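Local coordinates for protein endo-1,3-beta-glucanase, family GH16 (Zobellia galactanivorans, PDB 4BOW) that probably hydrolyses internal beta-1,3-glucosidic linkages of beta-glucans such as laminarin, and binds calcium, at residues 113-118 with 225-230. The protein carries 1 engineered substitution. Residues are numbered along the deposited sequence; the frame is centred on the assembly and turned at random.
Sequences AIWTLG and LLNIAM. With GLC (alpha-D-glucopyranose), chain C; BGC (beta-D-glucopyranose), chain B.
The indole of W115 lies between L225 and a bound glucose, on the concave face of two antiparallel neighbours, strands 110-118 and 222-230. A113 and N227 form one hydrogen-bonded pair and W115 and L225 the next, the latter closed by L225 N to W115 O at 2.7 Å and by W115 N to L225 O. Between them the non-hydrogen-bonded pair I114 and L226 turns to the other side of the sheet, where I114 CG2 meets L226 CD2 and residues of strand 244-255 pack against both.

From CB of W115, CG is set between the backbone N and the carbonyl carbon (chi1 56°), which lays the ring over the neighbouring strand. CD1 passes near the carbonyl oxygen of L225, and NE1 donates to N227 OD1 at 2.8 Å, close to the ring plane though somewhat out of the amide plane, the two planes being 72° apart. One face of the pyrrole rests on L225 CB, a CH-pi contact 3.7 Å from the five-membered ring centroid; farther out, CZ2 meets L225 CD2. Over the opposite face comes the alpha-D-glucopyranose, its C6 3.4 Å from W115 CE2 and its C5 above the six-membered ring, while O4 lies by CZ2 and CH2 and O1 by CE3 and CZ3. L225 CD1 packs against L117 CG. Replacing W115 with alanine would probably cost the glucose its aromatic platform and leave N227 OD1 without its indole donor.

N44, D144 and E147 hydrogen-bond the same sugar. The face of W115, carried by strand 110-118 and backed by strand 222-230, thus forms part of the floor of the carbohydrate-binding cleft, on the concave sheet of the beta-jelly-roll in the family GH16 domain, the part of the longer enzyme present here.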
ATOM      1  N   ALA A 113       3.899  -2.541   1.330  1.00 10.28           N
ATOM      2  CA  ALA A 113       2.530  -2.497   1.748  1.00 11.27           C
ATOM      3  C   ALA A 113       1.599  -2.487   0.573  1.00 10.68           C
ATOM      4  O   ALA A 113       1.890  -1.968  -0.518  1.00 10.88           O
ATOM      5  CB  ALA A 113       2.303  -1.211   2.632  1.00 12.21           C
ATOM      6  N   ILE A 114       0.418  -3.085   0.875  1.00 10.30           N
ATOM      7  CA  ILE A 114      -0.747  -3.058   0.018  1.00 10.18           C
ATOM      8  C   ILE A 114      -1.839  -2.507   0.939  1.00 11.33           C
ATOM      9  O   ILE A 114      -2.166  -3.149   1.942  1.00 10.92           O
ATOM     10  CB  ILE A 114      -1.193  -4.485  -0.448  1.00 10.96           C
ATOM     11  CG1 ILE A 114       0.001  -5.174  -1.178  1.00 12.87           C
ATOM     12  CG2 ILE A 114      -2.457  -4.394  -1.327  1.00 12.73           C
ATOM     13  CD1 ILE A 114      -0.271  -6.685  -1.398  1.00 14.25           C
ATOM     14  N   TRP A 115      -2.402  -1.338   0.658  1.00 10.05           N
ATOM     15  CA  TRP A 115      -3.287  -0.724   1.633  1.00 10.69           C
ATOM     16  C   TRP A 115      -4.236   0.237   0.939  1.00 10.72           C
ATOM     17  O   TRP A 115      -4.179   0.426  -0.275  1.00 11.33           O
ATOM     18  CB  TRP A 115      -2.437  -0.072   2.743  1.00 11.76           C
ATOM     19  CG  TRP A 115      -1.407   0.953   2.338  1.00 10.52           C
ATOM     20  CD1 TRP A 115      -0.320   0.782   1.496  1.00 10.95           C
ATOM     21  CD2 TRP A 115      -1.339   2.291   2.825  1.00 11.00           C
ATOM     22  NE1 TRP A 115       0.446   1.961   1.466  1.00 10.91           N
ATOM     23  CE2 TRP A 115      -0.166   2.881   2.236  1.00 10.90           C
ATOM     24  CE3 TRP A 115      -2.159   3.065   3.694  1.00 11.67           C
ATOM     25  CZ2 TRP A 115       0.264   4.193   2.562  1.00 12.05           C
ATOM     26  CZ3 TRP A 115      -1.721   4.374   3.995  1.00 13.72           C
ATOM     27  CH2 TRP A 115      -0.545   4.939   3.443  1.00 12.86           C
ATOM     28  N   THR A 116      -5.109   0.834   1.726  1.00 11.54           N
ATOM     29  CA  THR A 116      -6.040   1.797   1.193  1.00 11.68           C
ATOM     30  C   THR A 116      -6.072   3.070   2.019  1.00 11.89           C
ATOM     31  O   THR A 116      -5.705   3.088   3.220  1.00 12.53           O
ATOM     32  CB  THR A 116      -7.502   1.272   1.196  1.00 12.09           C
ATOM     33  OG1 THR A 116      -8.082   1.371   2.557  1.00 12.95           O
ATOM     34  CG2 THR A 116      -7.628  -0.160   0.661  1.00 13.37           C
ATOM     35  N   LEU A 117      -6.495   4.170   1.420  1.00 11.52           N
ATOM     36  CA  LEU A 117      -6.796   5.421   2.119  1.00 10.99           C
ATOM     37  C   LEU A 117      -8.177   5.831   1.663  1.00 11.27           C
ATOM     38  O   LEU A 117      -8.541   5.707   0.473  1.00 11.84           O
ATOM     39  CB  LEU A 117      -5.841   6.578   1.770  1.00 13.14           C
ATOM     40  CG  LEU A 117      -4.516   6.511   2.506  1.00 13.71           C
ATOM     41  CD1 LEU A 117      -3.535   7.494   1.834  1.00 14.86           C
ATOM     42  CD2 LEU A 117      -4.787   6.819   4.020  1.00 14.08           C
ATOM     43  N   GLY A 118      -8.972   6.411   2.595  1.00 12.94           N
ATOM     44  CA  GLY A 118     -10.222   7.086   2.107  1.00 12.48           C
ATOM     45  C   GLY A 118      -9.850   8.134   1.041  1.00 12.33           C
ATOM     46  O   GLY A 118      -8.855   8.881   1.142  1.00 12.34           O
ATOM     47  N   LEU A 225      -3.179   1.681  -2.478  1.00 10.23           N
ATOM     48  CA  LEU A 225      -1.752   2.068  -2.536  1.00  9.80           C
ATOM     49  C   LEU A 225      -0.863   0.829  -2.540  1.00 10.46           C
ATOM     50  O   LEU A 225      -1.179  -0.163  -1.880  1.00 10.79           O
ATOM     51  CB  LEU A 225      -1.383   2.945  -1.303  1.00 11.70           C
ATOM     52  CG  LEU A 225      -2.143   4.265  -1.219  1.00 10.98           C
ATOM     53  CD1 LEU A 225      -3.433   4.117  -0.349  1.00 12.39           C
ATOM     54  CD2 LEU A 225      -1.194   5.389  -0.606  1.00 13.58           C
ATOM     55  N   LEU A 226       0.217   0.927  -3.321  1.00 10.70           N
ATOM     56  CA  LEU A 226       1.226  -0.105  -3.395  1.00 10.52           C
ATOM     57  C   LEU A 226       2.585   0.588  -3.237  1.00 10.54           C
ATOM     58  O   LEU A 226       2.858   1.526  -3.994  1.00 11.54           O
ATOM     59  CB  LEU A 226       1.171  -0.793  -4.789  1.00 11.46           C
ATOM     60  CG  LEU A 226      -0.159  -1.429  -5.126  1.00 12.14           C
ATOM     61  CD1 LEU A 226      -0.176  -1.797  -6.672  1.00 14.71           C
ATOM     62  CD2 LEU A 226      -0.409  -2.635  -4.256  1.00 14.79           C
ATOM     63  N   ASN A 227       3.454   0.095  -2.349  1.00  9.90           N
ATOM     64  CA  ASN A 227       4.738   0.821  -2.153  1.00 10.66           C
ATOM     65  C   ASN A 227       5.726  -0.095  -1.471  1.00 10.50           C
ATOM     66  O   ASN A 227       5.350  -1.116  -0.854  1.00 11.00           O
ATOM     67  CB  ASN A 227       4.597   2.148  -1.337  1.00 12.33           C
ATOM     68  CG  ASN A 227       4.146   1.825   0.065  1.00 11.77           C
ATOM     69  OD1 ASN A 227       2.977   1.500   0.307  1.00 13.39           O
ATOM     70  ND2 ASN A 227       5.092   1.874   0.992  1.00 12.89           N
ATOM     71  N   ILE A 228       7.015   0.330  -1.527  1.00 10.71           N
ATOM     72  CA  ILE A 228       8.036  -0.167  -0.576  1.00 11.02           C
ATOM     73  C   ILE A 228       8.651   1.041   0.106  1.00 11.48           C
ATOM     74  O   ILE A 228       9.326   1.869  -0.561  1.00 12.15           O
ATOM     75  CB  ILE A 228       9.206  -1.000  -1.234  1.00 11.14           C
ATOM     76  CG1 ILE A 228       8.730  -2.111  -2.188  1.00 11.53           C
ATOM     77  CG2 ILE A 228      10.049  -1.531  -0.110  1.00 12.84           C
ATOM     78  CD1 ILE A 228       9.950  -2.655  -2.930  1.00 13.94           C
ATOM     79  N   ALA A 229       8.401   1.180   1.423  1.00 12.04           N
ATOM     80  CA  ALA A 229       9.139   2.199   2.182  1.00 12.24           C
ATOM     81  C   ALA A 229      10.444   1.541   2.627  1.00 12.55           C
ATOM     82  O   ALA A 229      10.575   0.310   2.715  1.00 12.46           O
ATOM     83  CB  ALA A 229       8.326   2.603   3.375  1.00 12.68           C
ATOM     84  N   MET A 230      11.431   2.394   2.879  1.00 13.08           N
ATOM     85  CA  MET A 230      12.730   1.964   3.462  1.00 13.12           C
ATOM     86  C   MET A 230      12.946   2.559   4.845  1.00 13.37           C
ATOM     87  O   MET A 230      12.801   3.746   5.037  1.00 14.38           O
ATOM     88  CB  MET A 230      13.882   2.408   2.546  1.00 14.24           C
ATOM     89  CG  MET A 230      13.949   1.669   1.161  1.00 15.64           C
ATOM     90  SD  MET A 230      14.052  -0.169   1.313  1.00 14.73           S
ATOM     91  CE  MET A 230      15.620  -0.357   2.238  1.00 15.69           C
TER
HETATM   92  C1  GLC C   1      -0.208   1.977   7.707  1.00 18.90           C
HETATM   93  C2  GLC C   1       0.323   3.286   8.252  1.00 15.30           C
HETATM   94  C3  GLC C   1       0.822   4.270   7.183  1.00 15.16           C
HETATM   95  C4  GLC C   1       1.826   3.464   6.372  1.00 12.39           C
HETATM   96  C5  GLC C   1       1.029   2.415   5.681  1.00 13.37           C
HETATM   97  C6  GLC C   1       1.824   1.529   4.678  1.00 14.35           C
HETATM   98  O1  GLC C   1      -1.422   2.247   7.026  1.00 21.74           O
HETATM   99  O2  GLC C   1      -0.724   3.850   9.023  1.00 16.90           O
HETATM  100  O3  GLC C   1       1.469   5.446   7.770  1.00 14.67           O
HETATM  101  O4  GLC C   1       2.336   4.345   5.384  1.00 13.98           O
HETATM  102  O5  GLC C   1       0.569   1.473   6.668  1.00 15.25           O
HETATM  103  O6  GLC C   1       2.931   0.846   5.385  1.00 13.58           O
HETATM  104  C2  BGC B   2       1.340   7.626   8.656  1.00 14.13           C
HETATM  105  C3  BGC B   2       0.491   8.855   8.670  1.00 16.89           C
HETATM  106  C4  BGC B   2       0.067   9.276   7.244  1.00 16.13           C
HETATM  107  C5  BGC B   2      -0.726   8.095   6.617  1.00 14.06           C
HETATM  108  C6  BGC B   2      -1.105   8.335   5.160  1.00 16.61           C
HETATM  109  C1  BGC B   2       0.567   6.574   7.897  1.00 13.12           C
HETATM  110  O2  BGC B   2       1.603   7.167   9.946  1.00 15.84           O
HETATM  111  O3  BGC B   2       1.363   9.945   9.127  1.00 16.87           O
HETATM  112  O4  BGC B   2      -0.881  10.365   7.267  1.00 16.44           O
HETATM  113  O5  BGC B   2       0.229   7.001   6.579  1.00 13.91           O
HETATM  114  O6  BGC B   2       0.087   8.590   4.339  1.00 16.11           O